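Local coordinates for protein beta-1,4-exocellulase (Thermobifida fusca, PDB 4B4H) that probably hydrolyses the beta-1,4-glycosidic bonds of cellulose, this chain being the catalytic domain of a glycoside hydrolase family 6 cellobiohydrolase, at residues 90-95 / 384-389; 141-146 / 195-200. All blocks are in the same frame, centred on the assembly; numbering follows the deposited sequence.

In the fold
From the N terminus the chain passes strand 75-81 and enters the loop 90-95, then goes through helix 103-121 and strand 127-133 to 141-146 at the end of helix 140-143. After strand 180-185 it reaches 195-200, where interaction 2 closes a short loop by setting the start of helix 198-209 against helix 140-143. Much later, beyond strand 346-350, segment 384-389 returns to 90-95, and interaction 1 closes a far longer loop that contains interaction 2 entirely. N144 connects the two: it touches both A90 and R386, while the preceding V142 and T143 pack on 195-200. Both contacts therefore lie among the connections that follow strands of the catalytic barrel.

Interaction 1: 90-95 / 384-389; sequences AALASN and NARNGN
R386 lays its guanidinium against the backbone carbonyl of A90, which comes in over one face of the flat group instead of at its N-H edge. A90 O lies 3.0 Å from R386 NH2, but the angle is too poor for a hydrogen bond. With CG beside the backbone N (chi1 -74°), the arginine chain bends at chi3 (-53°), and R386 CD packs on A90 CB at 3.8 Å. On the opposite face N384 OD1 lies offset toward the rim, steadying R386 from within its own segment. N384 OD1 also accepts R386 N at 3.0 Å, in the carbonyl plane and on a lone pair, closing an Asx turn, while N384 ND2 is hydrogen-bonded to Y381 OH. L92 CD2 stands near the guanidinium plane, 4.4 Å from R386 NH2. A water accepts from R386 NE at 2.8 Å and donates a weak bond to A90 O. An alanine in place of R386 would probably leave the A90 carbonyl without its cationic neighbour and open a gap beside A90 CB. The A90 side chain is about 6 Å from those of D136, the predicted proton donor, and W191, a predicted substrate binder, so two loops meet beside the probable active site. Their polar links are the facing carbonyl and the bridging water, so the attraction is probably electrostatic and water-mediated, without a direct hydrogen bond.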
ATOM      1  N   ALA A  90      -8.980   5.353  11.489  1.00 11.06           N
ATOM      2  CA  ALA A  90     -10.375   5.185  11.062  1.00 11.48           C
ATOM      3  C   ALA A  90     -10.861   3.756  11.218  1.00 11.65           C
ATOM      4  O   ALA A  90     -12.060   3.497  11.083  1.00 12.55           O
ATOM      5  CB  ALA A  90     -10.563   5.640   9.619  1.00 12.05           C
ATOM      6  N   ALA A  91      -9.936   2.831  11.468  1.00 11.56           N
ATOM      7  CA  ALA A  91     -10.278   1.410  11.515  1.00 11.43           C
ATOM      8  C   ALA A  91     -11.057   1.060  12.778  1.00 11.83           C
ATOM      9  O   ALA A  91     -10.916   1.718  13.815  1.00 11.66           O
ATOM     10  CB  ALA A  91      -9.033   0.539  11.401  1.00 11.71           C
ATOM     11  N   LEU A  92     -11.893   0.034  12.668  1.00 12.27           N
ATOM     12  CA  LEU A  92     -12.647  -0.481  13.815  1.00 12.87           C
ATOM     13  C   LEU A  92     -11.723  -1.011  14.905  1.00 13.79           C
ATOM     14  O   LEU A  92     -12.002  -0.878  16.106  1.00 14.18           O
ATOM     15  CB  LEU A  92     -13.601  -1.590  13.368  1.00 12.36           C
ATOM     16  CG  LEU A  92     -14.734  -1.196  12.415  1.00 12.05           C
ATOM     17  CD1 LEU A  92     -15.512  -2.414  11.926  1.00 11.56           C
ATOM     18  CD2 LEU A  92     -15.675  -0.180  13.048  1.00 11.66           C
ATOM     19  N   ALA A  93     -10.620  -1.616  14.472  1.00 14.11           N
ATOM     20  CA  ALA A  93      -9.586  -2.136  15.351  1.00 15.04           C
ATOM     21  C   ALA A  93      -8.235  -1.914  14.687  1.00 15.17           C
ATOM     22  O   ALA A  93      -8.105  -2.032  13.468  1.00 17.02           O
ATOM     23  CB  ALA A  93      -9.814  -3.616  15.607  1.00 14.86           C
ATOM     24  N   SER A  94      -7.229  -1.573  15.479  1.00 15.54           N
ATOM     25  CA  SER A  94      -5.885  -1.450  14.930  1.00 14.50           C
ATOM     26  C   SER A  94      -4.906  -2.358  15.638  1.00 14.57           C
ATOM     27  O   SER A  94      -4.934  -2.486  16.866  1.00 14.82           O
ATOM     28  CB  SER A  94      -5.380  -0.001  14.941  1.00 14.69           C
ATOM     29  OG  SER A  94      -4.057   0.067  14.423  1.00 13.16           O
ATOM     30  N   ASN A  95      -4.043  -2.983  14.844  1.00 13.99           N
ATOM     31  CA  ASN A  95      -2.987  -3.832  15.361  1.00 13.59           C
ATOM     32  C   ASN A  95      -1.759  -3.042  15.785  1.00 12.75           C
ATOM     33  O   ASN A  95      -0.862  -3.594  16.409  1.00 13.11           O
ATOM     34  CB  ASN A  95      -2.601  -4.887  14.326  1.00 14.21           C
ATOM     35  CG  ASN A  95      -3.757  -5.787  13.957  1.00 14.73           C
ATOM     36  OD1 ASN A  95      -4.730  -5.907  14.702  1.00 15.62           O
ATOM     37  ND2 ASN A  95      -3.660  -6.422  12.798  1.00 14.43           N
ATOM     38  N   ASN A 384     -19.856   0.061   6.919  1.00 11.70           N
ATOM     39  CA  ASN A 384     -20.044   1.341   7.568  1.00 11.69           C
ATOM     40  C   ASN A 384     -19.906   2.448   6.532  1.00 11.44           C
ATOM     41  O   ASN A 384     -19.716   2.168   5.346  1.00 11.36           O
ATOM     42  CB  ASN A 384     -19.066   1.529   8.739  1.00 11.87           C
ATOM     43  CG  ASN A 384     -17.616   1.315   8.345  1.00 11.79           C
ATOM     44  OD1 ASN A 384     -17.106   1.975   7.447  1.00 11.64           O
ATOM     45  ND2 ASN A 384     -16.942   0.399   9.026  1.00 12.01           N
ATOM     46  N   ALA A 385     -19.987   3.704   6.959  1.00 11.75           N
ATOM     47  CA  ALA A 385     -19.914   4.829   6.033  1.00 11.93           C
ATOM     48  C   ALA A 385     -18.703   4.741   5.090  1.00 11.82           C
ATOM     49  O   ALA A 385     -18.815   5.082   3.914  1.00 12.06           O
ATOM     50  CB  ALA A 385     -19.936   6.160   6.784  1.00 12.41           C
ATOM     51  N   ARG A 386     -17.570   4.233   5.585  1.00 11.69           N
ATOM     52  CA  ARG A 386     -16.330   4.255   4.792  1.00 11.68           C
ATOM     53  C   ARG A 386     -16.262   3.225   3.663  1.00 11.36           C
ATOM     54  O   ARG A 386     -15.402   3.329   2.774  1.00 12.05           O
ATOM     55  CB  ARG A 386     -15.086   4.170   5.691  1.00 11.74           C
ATOM     56  CG  ARG A 386     -14.778   5.449   6.461  1.00 12.22           C
ATOM     57  CD  ARG A 386     -13.682   5.250   7.519  1.00 12.44           C
ATOM     58  NE  ARG A 386     -13.932   4.143   8.457  1.00 12.70           N
ATOM     59  CZ  ARG A 386     -14.802   4.179   9.469  1.00 13.10           C
ATOM     60  NH1 ARG A 386     -15.546   5.256   9.672  1.00 13.45           N
ATOM     61  NH2 ARG A 386     -14.941   3.123  10.264  1.00 13.16           N
ATOM     62  N   ASN A 387     -17.158   2.238   3.669  1.00 10.82           N
ATOM     63  CA  ASN A 387     -17.219   1.300   2.537  1.00 10.56           C
ATOM     64  C   ASN A 387     -18.589   1.255   1.839  1.00 10.47           C
ATOM     65  O   ASN A 387     -19.002   0.210   1.341  1.00 10.43           O
ATOM     66  CB  ASN A 387     -16.772  -0.111   2.958  1.00 10.37           C
ATOM     67  CG  ASN A 387     -17.879  -0.902   3.630  1.00 10.64           C
ATOM     68  OD1 ASN A 387     -18.839  -0.326   4.160  1.00 10.49           O
ATOM     69  ND2 ASN A 387     -17.760  -2.225   3.610  1.00  9.97           N
ATOM     70  N   GLY A 388     -19.284   2.386   1.814  1.00 10.99           N
ATOM     71  CA  GLY A 388     -20.657   2.443   1.295  1.00 11.25           C
ATOM     72  C   GLY A 388     -21.663   1.523   1.978  1.00 11.33           C
ATOM     73  O   GLY A 388     -22.637   1.081   1.357  1.00 11.92           O
ATOM     74  N   ASN A 389     -21.436   1.214   3.253  1.00 11.43           N
ATOM     75  CA  ASN A 389     -22.313   0.302   4.000  1.00 11.46           C
ATOM     76  C   ASN A 389     -22.617  -1.010   3.246  1.00 11.35           C
ATOM     77  O   ASN A 389     -23.772  -1.434   3.087  1.00 11.19           O
ATOM     78  CB  ASN A 389     -23.590   1.042   4.415  1.00 11.74           C
ATOM     79  CG  ASN A 389     -23.387   1.879   5.662  1.00 11.91           C
ATOM     80  OD1 ASN A 389     -23.528   1.386   6.782  1.00 12.75           O
ATOM     81  ND2 ASN A 389     -23.031   3.136   5.479  1.00 12.42           N
TER
HETATM   82  O   HOH W   1     -11.568   2.599   8.244  1.00 16.09           O

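Interaction 2: 141-146 / 195-200; sequences LVTNVG and DSNFGP
The end of the short helix 140-143 meets the first turn of helix 198-209 here, joining the connections that follow strands 127-133 and 180-185 in the barrel of a family 6 catalytic domain. V142 makes the closest approach. V142 CG1, anti to the backbone N (chi1 178°), reaches across to P200 CB at 3.5 Å and to N197 CB at 3.7 Å, with the valine running at about a right angle to both partners. The other branch, V142 CG2, lies 3.8 Å from P200 O, and V142 also rests on S201 and I204 farther along helix 198-209. Beside it, T143 CG2 packs on N197, 3.7 Å from the amide nitrogen ND2 and 3.9 Å from CB. N197 occupies the N-cap position of helix 198-209, yet its side chain makes no capping bond; its OD1 instead takes a weak bond from W194 N. The threonine turns its two branches to different tasks: with chi1 at 66°, OG1 sits between the backbone N and the carbonyl carbon and is hydrogen-bonded to W191 NE1 and P139 O, while the methyl faces N197. W191 is predicted to bind substrate. One water links the backbones, donating to V142 O at 3.3 Å and, weakly, to S196 O at 3.5 Å. No direct hydrogen bond crosses between the segments, so van der Waals packing, mostly of methyls and methylenes with the N197 amide at one end, carries this surface contact, and T143 joins it to the indole N-H of the probable sugar-binding tryptophan.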
ATOM      1  N   LEU A 141      -6.620  12.038   7.705  1.00 10.47           N
ATOM      2  CA  LEU A 141      -6.778  13.395   8.231  1.00 11.25           C
ATOM      3  C   LEU A 141      -7.457  14.347   7.252  1.00 11.92           C
ATOM      4  O   LEU A 141      -7.773  15.482   7.612  1.00 12.34           O
ATOM      5  CB  LEU A 141      -5.442  13.960   8.725  1.00 11.34           C
ATOM      6  CG  LEU A 141      -4.659  13.015   9.636  1.00 11.55           C
ATOM      7  CD1 LEU A 141      -3.344  13.650  10.039  1.00 11.23           C
ATOM      8  CD2 LEU A 141      -5.443  12.604  10.871  1.00 12.00           C
ATOM      9  N   VAL A 142      -7.653  13.882   6.019  1.00 12.45           N
ATOM     10  CA  VAL A 142      -8.415  14.608   4.992  1.00 12.97           C
ATOM     11  C   VAL A 142      -9.884  14.171   5.034  1.00 12.68           C
ATOM     12  O   VAL A 142     -10.789  15.009   5.053  1.00 13.16           O
ATOM     13  CB  VAL A 142      -7.852  14.348   3.568  1.00 13.62           C
ATOM     14  CG1 VAL A 142      -8.694  15.063   2.510  1.00 14.09           C
ATOM     15  CG2 VAL A 142      -6.390  14.760   3.477  1.00 13.83           C
ATOM     16  N   THR A 143     -10.103  12.861   5.076  1.00 12.62           N
ATOM     17  CA  THR A 143     -11.401  12.263   4.744  1.00 13.06           C
ATOM     18  C   THR A 143     -12.186  11.716   5.937  1.00 13.39           C
ATOM     19  O   THR A 143     -13.417  11.592   5.882  1.00 13.31           O
ATOM     20  CB  THR A 143     -11.212  11.089   3.775  1.00 12.83           C
ATOM     21  OG1 THR A 143     -10.490  10.049   4.447  1.00 13.27           O
ATOM     22  CG2 THR A 143     -10.439  11.522   2.525  1.00 12.74           C
ATOM     23  N   ASN A 144     -11.476  11.366   7.005  1.00 13.26           N
ATOM     24  CA  ASN A 144     -12.111  10.712   8.147  1.00 13.56           C
ATOM     25  C   ASN A 144     -12.151  11.543   9.441  1.00 14.38           C
ATOM     26  O   ASN A 144     -12.203  10.990  10.535  1.00 14.51           O
ATOM     27  CB  ASN A 144     -11.469   9.326   8.374  1.00 13.49           C
ATOM     28  CG  ASN A 144     -11.745   8.356   7.231  1.00 13.93           C
ATOM     29  OD1 ASN A 144     -12.805   8.385   6.621  1.00 14.55           O
ATOM     30  ND2 ASN A 144     -10.792   7.478   6.955  1.00 13.92           N
ATOM     31  N   VAL A 145     -12.179  12.871   9.316  1.00 14.99           N
ATOM     32  CA  VAL A 145     -12.155  13.742  10.495  1.00 16.17           C
ATOM     33  C   VAL A 145     -13.534  14.325  10.828  1.00 17.33           C
ATOM     34  O   VAL A 145     -13.784  14.746  11.959  1.00 18.13           O
ATOM     35  CB  VAL A 145     -11.091  14.853  10.356  1.00 16.43           C
ATOM     36  CG1 VAL A 145     -11.198  15.875  11.477  1.00 16.39           C
ATOM     37  CG2 VAL A 145      -9.706  14.238  10.390  1.00 15.76           C
ATOM     38  N   GLY A 146     -14.418  14.349   9.842  1.00 18.02           N
ATOM     39  CA  GLY A 146     -15.771  14.868  10.043  1.00 18.46           C
ATOM     40  C   GLY A 146     -16.803  13.976   9.388  1.00 19.85           C
ATOM     41  O   GLY A 146     -16.456  12.954   8.795  1.00 19.92           O
ATOM     42  N   ASP A 195     -12.559  15.181  -6.517  1.00 15.66           N
ATOM     43  CA  ASP A 195     -12.290  16.621  -6.551  1.00 16.26           C
ATOM     44  C   ASP A 195     -12.115  17.211  -5.150  1.00 15.94           C
ATOM     45  O   ASP A 195     -11.337  18.150  -4.970  1.00 16.41           O
ATOM     46  CB  ASP A 195     -13.415  17.380  -7.290  1.00 16.93           C
ATOM     47  CG  ASP A 195     -13.347  17.236  -8.813  1.00 17.78           C
ATOM     48  OD1 ASP A 195     -12.478  16.509  -9.318  1.00 17.90           O
ATOM     49  OD2 ASP A 195     -14.171  17.855  -9.517  1.00 18.01           O
ATOM     50  N   SER A 196     -12.830  16.647  -4.174  1.00 15.48           N
ATOM     51  CA  SER A 196     -12.870  17.175  -2.806  1.00 15.31           C
ATOM     52  C   SER A 196     -11.740  16.729  -1.877  1.00 14.88           C
ATOM     53  O   SER A 196     -11.481  17.387  -0.871  1.00 14.66           O
ATOM     54  CB  SER A 196     -14.222  16.889  -2.144  1.00 15.87           C
ATOM     55  OG  SER A 196     -14.613  15.539  -2.268  1.00 16.79           O
ATOM     56  N   ASN A 197     -11.068  15.626  -2.197  1.00 14.48           N
ATOM     57  CA  ASN A 197      -9.979  15.142  -1.332  1.00 14.08           C
ATOM     58  C   ASN A 197      -8.592  15.006  -1.971  1.00 13.85           C
ATOM     59  O   ASN A 197      -7.598  14.893  -1.259  1.00 13.53           O
ATOM     60  CB  ASN A 197     -10.376  13.865  -0.569  1.00 14.29           C
ATOM     61  CG  ASN A 197     -10.908  12.774  -1.472  1.00 14.79           C
ATOM     62  OD1 ASN A 197     -10.581  12.715  -2.656  1.00 15.05           O
ATOM     63  ND2 ASN A 197     -11.726  11.891  -0.908  1.00 14.72           N
ATOM     64  N   PHE A 198      -8.526  15.054  -3.299  1.00 13.23           N
ATOM     65  CA  PHE A 198      -7.255  14.948  -4.034  1.00 13.04           C
ATOM     66  C   PHE A 198      -6.308  16.103  -3.672  1.00 12.94           C
ATOM     67  O   PHE A 198      -5.222  15.876  -3.129  1.00 13.27           O
ATOM     68  CB  PHE A 198      -7.538  14.881  -5.543  1.00 13.22           C
ATOM     69  CG  PHE A 198      -6.315  14.753  -6.406  1.00 13.26           C
ATOM     70  CD1 PHE A 198      -5.569  15.875  -6.759  1.00 13.33           C
ATOM     71  CD2 PHE A 198      -5.937  13.510  -6.913  1.00 13.40           C
ATOM     72  CE1 PHE A 198      -4.459  15.764  -7.577  1.00 13.59           C
ATOM     73  CE2 PHE A 198      -4.821  13.395  -7.725  1.00 13.83           C
ATOM     74  CZ  PHE A 198      -4.082  14.522  -8.054  1.00 14.03           C
ATOM     75  N   GLY A 199      -6.731  17.337  -3.945  1.00 12.44           N
ATOM     76  CA  GLY A 199      -5.968  18.531  -3.553  1.00 12.16           C
ATOM     77  C   GLY A 199      -5.630  18.584  -2.064  1.00 12.14           C
ATOM     78  O   GLY A 199      -4.473  18.822  -1.696  1.00 12.17           O
ATOM     79  N   PRO A 200      -6.630  18.357  -1.193  1.00 12.41           N
ATOM     80  CA  PRO A 200      -6.398  18.329   0.257  1.00 12.17           C
ATOM     81  C   PRO A 200      -5.345  17.301   0.713  1.00 11.68           C
ATOM     82  O   PRO A 200      -4.553  17.584   1.621  1.00 12.02           O
ATOM     83  CB  PRO A 200      -7.781  17.995   0.811  1.00 12.32           C
ATOM     84  CG  PRO A 200      -8.716  18.594  -0.182  1.00 12.88           C
ATOM     85  CD  PRO A 200      -8.073  18.344  -1.513  1.00 12.59           C
TER
HETATM   86  O   HOH W   2     -12.121  15.730   2.122  1.00 27.53           O